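Orotidine 5'-phosphate decarboxylase (Pyrococcus horikoshii, PDB 2CZD) probably catalyses the decarboxylation of orotidine 5'-monophosphate to UMP, the last step of de novo UMP biosynthesis, as a homodimer. Local coordinates at residues K172-V175 and Y181-V184; D151-K154 and K158-A161; G11-K16 and I188-N193; V82-F87 and M94-L99. All coordinates share one frame; numbering follows the deposited sequence.

Interaction 1: K172-V175 and Y181-V184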
loop_
_atom_site.group_PDB
_atom_site.type_symbol
_atom_site.label_atom_id
_atom_site.label_comp_id
_atom_site.label_asym_id
_atom_site.label_seq_id
_atom_site.Cartn_x
_atom_site.Cartn_y
_atom_site.Cartn_z
ATOM N N LYS B 172 7.634 -26.600 13.540
ATOM C CA LYS B 172 8.868 -27.272 13.149
ATOM C C LYS B 172 8.757 -27.796 11.706
ATOM O O LYS B 172 9.725 -27.736 10.935
ATOM C CB LYS B 172 9.180 -28.439 14.093
ATOM C CG LYS B 172 10.425 -29.215 13.692
ATOM C CD LYS B 172 10.474 -30.591 14.359
ATOM C CE LYS B 172 10.794 -30.488 15.824
ATOM N NZ LYS B 172 11.208 -31.803 16.407
ATOM N N ASP B 173 7.593 -28.307 11.326
ATOM C CA ASP B 173 7.415 -28.809 9.977
ATOM C C ASP B 173 7.531 -27.686 8.940
ATOM O O ASP B 173 8.071 -27.900 7.861
ATOM C CB ASP B 173 6.076 -29.526 9.853
ATOM C CG ASP B 173 6.086 -30.903 10.520
ATOM O OD1 ASP B 173 5.028 -31.555 10.533
ATOM O OD2 ASP B 173 7.157 -31.324 11.025
ATOM N N ALA B 174 7.039 -26.495 9.272
ATOM C CA ALA B 174 7.130 -25.379 8.325
ATOM C C ALA B 174 8.593 -25.032 8.080
ATOM O O ALA B 174 8.992 -24.751 6.938
ATOM C CB ALA B 174 6.393 -24.158 8.871
ATOM N N VAL B 175 9.386 -25.025 9.144
ATOM C CA VAL B 175 10.802 -24.715 9.025
ATOM C C VAL B 175 11.478 -25.815 8.206
ATOM O O VAL B 175 12.272 -25.528 7.305
ATOM C CB VAL B 175 11.450 -24.577 10.430
ATOM C CG1 VAL B 175 12.953 -24.648 10.345
ATOM C CG2 VAL B 175 11.006 -23.254 11.061
ATOM N N TYR B 181 11.785 -18.217 8.671
ATOM C CA TYR B 181 11.091 -17.534 9.755
ATOM C C TYR B 181 9.625 -17.911 9.734
ATOM O O TYR B 181 9.038 -18.137 8.662
ATOM C CB TYR B 181 11.147 -16.008 9.581
ATOM C CG TYR B 181 12.540 -15.435 9.557
ATOM C CD1 TYR B 181 13.157 -15.006 10.734
ATOM C CD2 TYR B 181 13.250 -15.345 8.357
ATOM C CE1 TYR B 181 14.456 -14.494 10.720
ATOM C CE2 TYR B 181 14.540 -14.843 8.328
ATOM C CZ TYR B 181 15.136 -14.421 9.505
ATOM O OH TYR B 181 16.417 -13.936 9.475
ATOM N N ILE B 182 9.041 -17.955 10.931
ATOM C CA ILE B 182 7.632 -18.226 11.105
ATOM C C ILE B 182 7.065 -16.896 11.608
ATOM O O ILE B 182 7.614 -16.315 12.554
ATOM C CB ILE B 182 7.400 -19.297 12.193
ATOM C CG1 ILE B 182 8.085 -20.611 11.789
ATOM C CG2 ILE B 182 5.914 -19.504 12.391
ATOM C CD1 ILE B 182 7.571 -21.158 10.490
ATOM N N ILE B 183 6.016 -16.387 10.958
ATOM C CA ILE B 183 5.385 -15.134 11.389
ATOM C C ILE B 183 4.217 -15.524 12.292
ATOM O O ILE B 183 3.316 -16.266 11.882
ATOM C CB ILE B 183 4.856 -14.332 10.183
ATOM C CG1 ILE B 183 6.048 -13.886 9.332
ATOM C CG2 ILE B 183 4.006 -13.157 10.641
ATOM C CD1 ILE B 183 5.629 -13.291 7.999
ATOM N N VAL B 184 4.289 -15.055 13.532
ATOM C CA VAL B 184 3.285 -15.335 14.550
ATOM C C VAL B 184 2.652 -14.050 15.071
ATOM O O VAL B 184 3.359 -13.085 15.309
ATOM C CB VAL B 184 3.950 -16.064 15.729
ATOM C CG1 VAL B 184 2.888 -16.448 16.787
ATOM C CG2 VAL B 184 4.656 -17.308 15.223
#

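Interaction 2: D151-K154 and K158-A161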
loop_
_atom_site.group_PDB
_atom_site.type_symbol
_atom_site.label_atom_id
_atom_site.label_comp_id
_atom_site.label_asym_id
_atom_site.label_seq_id
_atom_site.Cartn_x
_atom_site.Cartn_y
_atom_site.Cartn_z
ATOM N N ASP B 151 11.206 -24.586 -3.843
ATOM C CA ASP B 151 11.737 -25.329 -4.984
ATOM C C ASP B 151 11.971 -24.451 -6.213
ATOM O O ASP B 151 12.680 -24.861 -7.135
ATOM C CB ASP B 151 10.787 -26.462 -5.389
ATOM C CG ASP B 151 10.683 -27.559 -4.342
ATOM O OD1 ASP B 151 11.580 -27.660 -3.481
ATOM O OD2 ASP B 151 9.698 -28.332 -4.400
ATOM N N ARG B 152 11.371 -23.259 -6.239
ATOM C CA ARG B 152 11.507 -22.368 -7.388
ATOM C C ARG B 152 12.342 -21.131 -7.099
ATOM O O ARG B 152 12.782 -20.442 -8.023
ATOM C CB ARG B 152 10.112 -21.944 -7.859
ATOM C CG ARG B 152 9.340 -23.103 -8.443
ATOM C CD ARG B 152 7.853 -22.856 -8.529
ATOM N NE ARG B 152 7.238 -23.989 -9.215
ATOM C CZ ARG B 152 7.112 -25.213 -8.701
ATOM N NH1 ARG B 152 6.556 -26.179 -9.428
ATOM N NH2 ARG B 152 7.502 -25.479 -7.455
ATOM N N LEU B 153 12.566 -20.875 -5.815
ATOM C CA LEU B 153 13.284 -19.693 -5.357
ATOM C C LEU B 153 14.788 -19.876 -5.214
ATOM O O LEU B 153 15.253 -20.872 -4.651
ATOM C CB LEU B 153 12.695 -19.237 -4.012
ATOM C CG LEU B 153 13.130 -17.887 -3.415
ATOM C CD1 LEU B 153 12.552 -16.725 -4.232
ATOM C CD2 LEU B 153 12.592 -17.793 -1.979
ATOM N N LYS B 154 15.550 -18.905 -5.720
ATOM C CA LYS B 154 17.009 -18.972 -5.630
ATOM C C LYS B 154 17.498 -19.076 -4.177
ATOM O O LYS B 154 16.979 -18.417 -3.263
ATOM C CB LYS B 154 17.625 -17.730 -6.286
ATOM C CG LYS B 154 19.125 -17.804 -6.506
ATOM C CD LYS B 154 19.668 -16.429 -6.883
ATOM C CE LYS B 154 19.050 -15.918 -8.154
ATOM N NZ LYS B 154 19.575 -16.630 -9.345
ATOM N N LYS B 158 15.505 -15.759 1.580
ATOM C CA LYS B 158 14.779 -16.369 2.695
ATOM C C LYS B 158 13.275 -16.446 2.460
ATOM O O LYS B 158 12.713 -15.762 1.593
ATOM C CB LYS B 158 14.998 -15.572 3.986
ATOM C CG LYS B 158 16.450 -15.252 4.348
ATOM C CD LYS B 158 17.233 -16.493 4.667
ATOM C CE LYS B 158 18.669 -16.125 5.075
ATOM N NZ LYS B 158 19.526 -17.308 5.371
ATOM N N ILE B 159 12.635 -17.328 3.227
ATOM C CA ILE B 159 11.196 -17.467 3.179
ATOM C C ILE B 159 10.640 -17.197 4.578
ATOM O O ILE B 159 11.131 -17.747 5.579
ATOM C CB ILE B 159 10.787 -18.872 2.734
ATOM C CG1 ILE B 159 11.124 -19.041 1.254
ATOM C CG2 ILE B 159 9.290 -19.089 2.933
ATOM C CD1 ILE B 159 10.808 -20.453 0.715
ATOM N N LEU B 160 9.644 -16.321 4.649
ATOM C CA LEU B 160 8.978 -16.003 5.913
ATOM C C LEU B 160 7.576 -16.588 5.764
ATOM O O LEU B 160 6.895 -16.308 4.785
ATOM C CB LEU B 160 8.907 -14.485 6.131
ATOM C CG LEU B 160 10.257 -13.794 6.358
ATOM C CD1 LEU B 160 10.894 -13.461 5.010
ATOM C CD2 LEU B 160 10.073 -12.498 7.153
ATOM N N ALA B 161 7.133 -17.381 6.739
ATOM C CA ALA B 161 5.838 -18.054 6.626
ATOM C C ALA B 161 4.809 -17.767 7.718
ATOM O O ALA B 161 5.002 -18.147 8.886
ATOM C CB ALA B 161 6.048 -19.572 6.543
#

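Interaction 3: G11-K16 and I188-N193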
loop_
_atom_site.group_PDB
_atom_site.type_symbol
_atom_site.label_atom_id
_atom_site.label_comp_id
_atom_site.label_asym_id
_atom_site.label_seq_id
_atom_site.Cartn_x
_atom_site.Cartn_y
_atom_site.Cartn_z
ATOM N N GLY B 11 0.174 1.743 21.372
ATOM C CA GLY B 11 1.608 1.962 21.459
ATOM C C GLY B 11 2.352 1.484 22.696
ATOM O O GLY B 11 3.304 0.703 22.593
ATOM N N GLU B 12 1.947 1.963 23.868
ATOM C CA GLU B 12 2.614 1.569 25.097
ATOM C C GLU B 12 2.563 0.059 25.336
ATOM O O GLU B 12 3.557 -0.542 25.732
ATOM C CB GLU B 12 2.008 2.297 26.299
ATOM C CG GLU B 12 2.224 3.799 26.286
ATOM C CD GLU B 12 3.692 4.180 26.223
ATOM O OE1 GLU B 12 4.483 3.694 27.061
ATOM O OE2 GLU B 12 4.062 4.977 25.333
ATOM N N ARG B 13 1.410 -0.551 25.090
ATOM C CA ARG B 13 1.272 -1.985 25.299
ATOM C C ARG B 13 2.126 -2.760 24.301
ATOM O O ARG B 13 2.786 -3.741 24.653
ATOM C CB ARG B 13 -0.191 -2.407 25.161
ATOM C CG ARG B 13 -0.452 -3.821 25.654
ATOM C CD ARG B 13 -1.934 -4.037 25.940
ATOM N NE ARG B 13 -2.692 -4.409 24.751
ATOM C CZ ARG B 13 -2.746 -5.639 24.250
ATOM N NH1 ARG B 13 -3.460 -5.883 23.157
ATOM N NH2 ARG B 13 -2.093 -6.629 24.850
ATOM N N ALA B 14 2.118 -2.315 23.049
ATOM C CA ALA B 14 2.910 -2.985 22.018
ATOM C C ALA B 14 4.390 -3.043 22.396
ATOM O O ALA B 14 5.038 -4.079 22.242
ATOM C CB ALA B 14 2.739 -2.274 20.689
ATOM N N ILE B 15 4.921 -1.928 22.893
ATOM C CA ILE B 15 6.321 -1.848 23.283
ATOM C C ILE B 15 6.609 -2.779 24.458
ATOM O O ILE B 15 7.635 -3.460 24.477
ATOM C CB ILE B 15 6.702 -0.390 23.637
ATOM C CG1 ILE B 15 6.638 0.467 22.369
ATOM C CG2 ILE B 15 8.081 -0.330 24.256
ATOM C CD1 ILE B 15 6.871 1.946 22.624
ATOM N N LYS B 16 5.694 -2.820 25.424
ATOM C CA LYS B 16 5.852 -3.683 26.591
ATOM C C LYS B 16 5.880 -5.146 26.182
ATOM O O LYS B 16 6.706 -5.914 26.664
ATOM C CB LYS B 16 4.714 -3.455 27.587
ATOM C CG LYS B 16 4.813 -2.132 28.326
ATOM C CD LYS B 16 3.770 -2.023 29.428
ATOM C CE LYS B 16 3.968 -0.744 30.254
ATOM N NZ LYS B 16 3.851 0.476 29.405
ATOM N N ILE B 188 0.931 -15.081 20.253
ATOM C CA ILE B 188 1.868 -14.518 21.201
ATOM C C ILE B 188 1.367 -13.230 21.853
ATOM O O ILE B 188 1.266 -13.162 23.082
ATOM C CB ILE B 188 3.232 -14.224 20.532
ATOM C CG1 ILE B 188 3.936 -15.539 20.215
ATOM C CG2 ILE B 188 4.129 -13.440 21.467
ATOM C CD1 ILE B 188 5.215 -15.357 19.350
ATOM N N TYR B 189 1.022 -12.211 21.063
ATOM C CA TYR B 189 0.647 -10.955 21.711
ATOM C C TYR B 189 -0.611 -10.926 22.551
ATOM O O TYR B 189 -0.727 -10.070 23.429
ATOM C CB TYR B 189 0.638 -9.770 20.721
ATOM C CG TYR B 189 -0.380 -9.805 19.603
ATOM C CD1 TYR B 189 0.015 -10.032 18.280
ATOM C CD2 TYR B 189 -1.729 -9.517 19.847
ATOM C CE1 TYR B 189 -0.894 -9.965 17.236
ATOM C CE2 TYR B 189 -2.642 -9.446 18.814
ATOM C CZ TYR B 189 -2.220 -9.672 17.507
ATOM O OH TYR B 189 -3.120 -9.625 16.468
ATOM N N ASN B 190 -1.543 -11.840 22.295
ATOM C CA ASN B 190 -2.776 -11.895 23.079
ATOM C C ASN B 190 -2.765 -13.075 24.056
ATOM O O ASN B 190 -3.788 -13.407 24.657
ATOM C CB ASN B 190 -3.999 -11.973 22.153
ATOM C CG ASN B 190 -4.503 -10.597 21.726
ATOM O OD1 ASN B 190 -5.388 -10.486 20.873
ATOM N ND2 ASN B 190 -3.945 -9.542 22.321
ATOM N N ALA B 191 -1.606 -13.707 24.228
ATOM C CA ALA B 191 -1.502 -14.838 25.154
ATOM C C ALA B 191 -1.521 -14.337 26.594
ATOM O O ALA B 191 -1.199 -13.188 26.866
ATOM C CB ALA B 191 -0.203 -15.625 24.905
ATOM N N PRO B 192 -1.915 -15.202 27.538
ATOM C CA PRO B 192 -1.939 -14.782 28.947
ATOM C C PRO B 192 -0.523 -14.354 29.350
ATOM O O PRO B 192 -0.322 -13.400 30.126
ATOM C CB PRO B 192 -2.382 -16.045 29.669
ATOM C CG PRO B 192 -3.315 -16.697 28.687
ATOM C CD PRO B 192 -2.562 -16.512 27.353
ATOM N N ASN B 193 0.456 -15.074 28.815
ATOM C CA ASN B 193 1.864 -14.793 29.064
ATOM C C ASN B 193 2.575 -14.822 27.713
ATOM O O ASN B 193 3.005 -15.881 27.244
ATOM C CB ASN B 193 2.467 -15.856 29.978
ATOM C CG ASN B 193 3.887 -15.537 30.387
ATOM O OD1 ASN B 193 4.645 -14.889 29.648
ATOM N ND2 ASN B 193 4.270 -16.012 31.569
#

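Interaction 4: V82-F87 and M94-L99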
loop_
_atom_site.group_PDB
_atom_site.type_symbol
_atom_site.label_atom_id
_atom_site.label_comp_id
_atom_site.label_asym_id
_atom_site.label_seq_id
_atom_site.Cartn_x
_atom_site.Cartn_y
_atom_site.Cartn_z
ATOM N N VAL B 82 11.414 -3.660 4.365
ATOM C CA VAL B 82 10.098 -3.200 3.953
ATOM C C VAL B 82 9.531 -4.253 3.016
ATOM O O VAL B 82 10.234 -4.721 2.107
ATOM C CB VAL B 82 10.173 -1.843 3.177
ATOM C CG1 VAL B 82 8.835 -1.543 2.522
ATOM C CG2 VAL B 82 10.537 -0.704 4.138
ATOM N N ILE B 83 8.279 -4.654 3.264
ATOM C CA ILE B 83 7.598 -5.610 2.381
ATOM C C ILE B 83 6.998 -4.839 1.200
ATOM O O ILE B 83 6.263 -3.859 1.382
ATOM C CB ILE B 83 6.505 -6.383 3.141
ATOM C CG1 ILE B 83 7.188 -7.245 4.203
ATOM C CG2 ILE B 83 5.678 -7.280 2.178
ATOM C CD1 ILE B 83 6.230 -8.060 5.109
ATOM N N VAL B 84 7.310 -5.296 -0.010
ATOM C CA VAL B 84 6.853 -4.639 -1.226
ATOM C C VAL B 84 6.224 -5.639 -2.175
ATOM O O VAL B 84 6.608 -6.818 -2.203
ATOM C CB VAL B 84 8.043 -3.961 -1.956
ATOM C CG1 VAL B 84 8.703 -2.951 -1.050
ATOM C CG2 VAL B 84 9.045 -5.029 -2.400
ATOM N N HIS B 85 5.230 -5.191 -2.933
ATOM C CA HIS B 85 4.604 -6.072 -3.927
ATOM C C HIS B 85 5.516 -6.177 -5.143
ATOM O O HIS B 85 6.349 -5.302 -5.393
ATOM C CB HIS B 85 3.271 -5.495 -4.416
ATOM C CG HIS B 85 2.079 -5.995 -3.663
ATOM N ND1 HIS B 85 1.629 -7.294 -3.759
ATOM C CD2 HIS B 85 1.231 -5.360 -2.812
ATOM C CE1 HIS B 85 0.555 -7.441 -3.001
ATOM N NE2 HIS B 85 0.292 -6.281 -2.414
ATOM N N THR B 86 5.332 -7.268 -5.880
ATOM C CA THR B 86 6.062 -7.533 -7.116
ATOM C C THR B 86 5.232 -7.057 -8.316
ATOM O O THR B 86 5.790 -6.642 -9.332
ATOM C CB THR B 86 6.293 -9.055 -7.298
ATOM O OG1 THR B 86 6.993 -9.553 -6.155
ATOM C CG2 THR B 86 7.145 -9.350 -8.520
ATOM N N PHE B 87 3.901 -7.118 -8.175
ATOM C CA PHE B 87 2.930 -6.821 -9.255
ATOM C C PHE B 87 3.085 -5.490 -9.974
ATOM O O PHE B 87 2.859 -5.409 -11.177
ATOM C CB PHE B 87 1.493 -6.906 -8.666
ATOM C CG PHE B 87 0.450 -7.554 -9.557
ATOM C CD1 PHE B 87 0.114 -7.015 -10.790
ATOM C CD2 PHE B 87 -0.244 -8.682 -9.119
ATOM C CE1 PHE B 87 -0.907 -7.601 -11.586
ATOM C CE2 PHE B 87 -1.272 -9.270 -9.923
ATOM C CZ PHE B 87 -1.579 -8.720 -11.141
ATOM N N MET B 94 12.685 -1.804 -7.085
ATOM C CA MET B 94 14.036 -1.287 -6.917
ATOM C C MET B 94 14.097 0.090 -6.269
ATOM O O MET B 94 15.097 0.430 -5.618
ATOM C CB MET B 94 14.783 -1.297 -8.260
ATOM C CG MET B 94 15.141 -2.695 -8.757
ATOM S SD MET B 94 16.097 -3.680 -7.573
ATOM C CE MET B 94 17.578 -2.776 -7.494
ATOM N N ALA B 95 13.022 0.867 -6.386
ATOM C CA ALA B 95 13.017 2.185 -5.735
ATOM C C ALA B 95 13.084 2.045 -4.213
ATOM O O ALA B 95 13.596 2.939 -3.517
ATOM C CB ALA B 95 11.793 2.986 -6.139
ATOM N N VAL B 96 12.568 0.929 -3.700
ATOM C CA VAL B 96 12.613 0.661 -2.272
ATOM C C VAL B 96 13.945 -0.003 -1.916
ATOM O O VAL B 96 14.575 0.386 -0.940
ATOM C CB VAL B 96 11.458 -0.283 -1.841
ATOM C CG1 VAL B 96 11.480 -0.497 -0.335
ATOM C CG2 VAL B 96 10.112 0.323 -2.267
ATOM N N LYS B 97 14.371 -0.999 -2.693
ATOM C CA LYS B 97 15.625 -1.718 -2.408
ATOM C C LYS B 97 16.844 -0.768 -2.387
ATOM O O LYS B 97 17.824 -0.996 -1.690
ATOM C CB LYS B 97 15.848 -2.816 -3.451
ATOM C CG LYS B 97 16.928 -3.806 -3.065
ATOM C CD LYS B 97 17.012 -4.886 -4.102
ATOM C CE LYS B 97 17.851 -6.076 -3.628
ATOM N NZ LYS B 97 19.230 -5.684 -3.231
ATOM N N GLU B 98 16.763 0.298 -3.157
ATOM C CA GLU B 98 17.835 1.278 -3.184
ATOM C C GLU B 98 18.096 1.843 -1.792
ATOM O O GLU B 98 19.240 2.159 -1.463
ATOM C CB GLU B 98 17.447 2.414 -4.125
ATOM C CG GLU B 98 18.398 3.586 -4.196
ATOM C CD GLU B 98 17.883 4.642 -5.169
ATOM O OE1 GLU B 98 17.850 4.352 -6.381
ATOM O OE2 GLU B 98 17.496 5.753 -4.733
ATOM N N LEU B 99 17.045 1.949 -0.973
ATOM C CA LEU B 99 17.160 2.521 0.371
ATOM C C LEU B 99 17.288 1.561 1.551
ATOM O O LEU B 99 17.650 1.985 2.658
ATOM C CB LEU B 99 15.973 3.456 0.625
ATOM C CG LEU B 99 15.850 4.545 -0.436
ATOM C CD1 LEU B 99 14.639 5.410 -0.128
ATOM C CD2 LEU B 99 17.130 5.380 -0.457
#

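Interaction 1: K172-V175 and Y181-V184
Just before Ile-182, the strand residue on which Ala-174 and Val-175 pack, Tyr-181 O lies 2.8 Å from Ala-161 N in a backbone hydrogen bond. The strand is bonded on both flanks, to Ala-161 through Tyr-181 and Ile-183, and to Met-1 and Val-3 through Ile-182. The meeting with the helix is wholly apolar. Ile-182 has CG1 anti to its carbonyl carbon, and a second bend (chi2 -60°) turns CD1 toward the helix, although the side chain does not set out in that direction. CD1 ends 3.6 Å from Ala-174 CB, the closest approach of the pair of segments. Val-175 comes in with one branch: its CG2, anti to the carbonyl carbon, lies 4.0 Å from Ile-182 CG1 and 4.1 Å from Ile-182 CD1. The valine and isoleucine side chains cross at about a right angle. Ile-164 covers both Ala-174 and Ile-182, and Ile-205 of helix 194-205 covers Val-175 and Ile-182. Lys-172, assigned to the substrate-binding site, points away, and its N is hydrogen-bonded to Glu-204 OE2. This is the helix-on-strand packing of the last beta-alpha-beta unit of a TIM barrel, where strand 181-184 closes the cylinder against strand 2-5.

Interaction 2: D151-K154 and K158-A161
The loop leading from helix 144-150 into strand 158-161, one of the alpha-to-beta connections of this TIM barrel, packs on the strand it precedes through Leu-153. Leu-153 directs its side chain toward the strand and, with CG anti to the backbone N (chi1 -171°), carries CD2 over the start of the strand. There CD2 meets Ile-159, lying 4.1 Å from Lys-158 O on the way. Ile-159 begins at an angle to the loop, with CG1 anti to the carbonyl carbon, and its extended chain (chi2 177°) brings its end nearer. The leucine and isoleucine side chains slide past one another in opposite directions. Both are buried. Ile-159 also rests on Ile-149 and Arg-150 of helix 144-150, which makes the leucine one part of a larger apolar layer between the barrel wall and its outer helices.

Polar groups hold the loop main chain on both sides of Leu-153. The amide of Asn-129 on helix 121-131 binds Arg-152 O through ND2 and Lys-154 N through OD1, while Arg-150 NH2 donates to Leu-153 O. Arg-152, exposed, makes a cation-pi contact with Tyr-148. On the strand side, Asp-180 OD1 accepts from Ile-159 N, fixing the residue whose CG1 lies 3.8 Å from Leu-153 CD2, with Ile-159 CD1 a little farther from that methyl at 4.2 Å.

Interaction 3: G11-K16 and I188-N193
Arg-13 reaches out from helix 11-21 to the far end of helix 186-189, where its guanidinium comes up beside Tyr-189 O and the Asn-190 amide at van der Waals range, without a bond. The arginine contributes about half of the buried surface. Its chain starts with CG anti to the backbone N (chi1 -168°) and bends at chi3 (85°), which brings the two terminal nitrogens up to the other segment. NH1 lies 3.8 Å from Asn-190 ND2, which sits at the guanidinium edge and in its plane; two donors face each other here, in proximity only. The two flat groups are nearly coplanar, 14° apart, even though the side chains cross at about a right angle. NH2 lies 4.0 Å from Tyr-189 O, too long for a hydrogen bond; any attraction to the carbonyl would be weak and electrostatic. That oxygen is also approached by Asn-190 ND2, in a weak hydrogen bond of 3.4 Å.

The pair joins the first helix of the TIM barrel to the short helix that follows its eighth and last strand. Asn-190 is the first residue to leave that helix, with Ala-191 N bonded to Ile-188 O. Tyr-189 CD2 stays 5.2 Å from Arg-13 NH1. The tyrosine side chain touches Asp-7, assigned like nearby Gly-185 and Arg-186 to the substrate-binding site, and Val-8, which also touches Arg-13.

Interaction 4: V82-F87 and M94-L99
Beyond Val-84, which packs on Val-96, the chain carries two flat groups, His-85 and Phe-87, turned to the second subunit. The Phe-87 ring stacks on Phe-87 of the second subunit, and His-85 meets that same neighbouring Phe-87 edge-to-face. Within its own chain Phe-87 also meets Phe-124, the ring planes at about 60°. The rotation of the imidazole is further fixed by a hydrogen bond from His-85 NE2 to Ala-61 O of the second subunit.

Away from this interface the contact is made by three buried valines. Val-82 and Val-84 lie on the same side of the strand, and both point toward helix 90-97, whereas Ile-83 between them turns the other way and touches Ile-55 and Val-105 of the neighbouring strands. This alternation is that of a TIM-barrel strand, with one set of side chains facing the interior and the other facing the helix layer, here within the beta-alpha-beta unit of strand 81-85, helix 90-97 and strand 101-105. Val-96 answers both outward valines. Its CG1 lies 4.0 Å from Val-82 CB, and the two side chains cross at about a right angle. Val-84 uses CG1 alone, anti to its carbonyl carbon (chi1 -59°), and sets it against both methyls of Val-96, 3.8 Å from each of Val-96 CG1 and CG2; these two side chains slide past each other in opposite directions. Leu-60, assigned to the substrate-binding site, touches Val-82 and lies near Val-96, while Asn-67 and Ile-102 also flank Val-96.

How the interactions relate
Interactions 1, 2 and 4 all rest on one closed eight-stranded parallel barrel. Interactions 1 and 2 are neighbours, their centres 12 Å apart, because strands 158-161 and 181-184 lie side by side and bond directly. Interaction 4 is set on strand 81-85, its centre 17 Å from that of interaction 2 and 24 Å from that of interaction 1, across the centre of the chain from the latter. Along the sequence 4, 2 and 1 follow in series, all nested inside interaction 3. Local contacts thus fasten helices and connections to individual strands, while interaction 3 lies where the first helix meets the segment after the last strand.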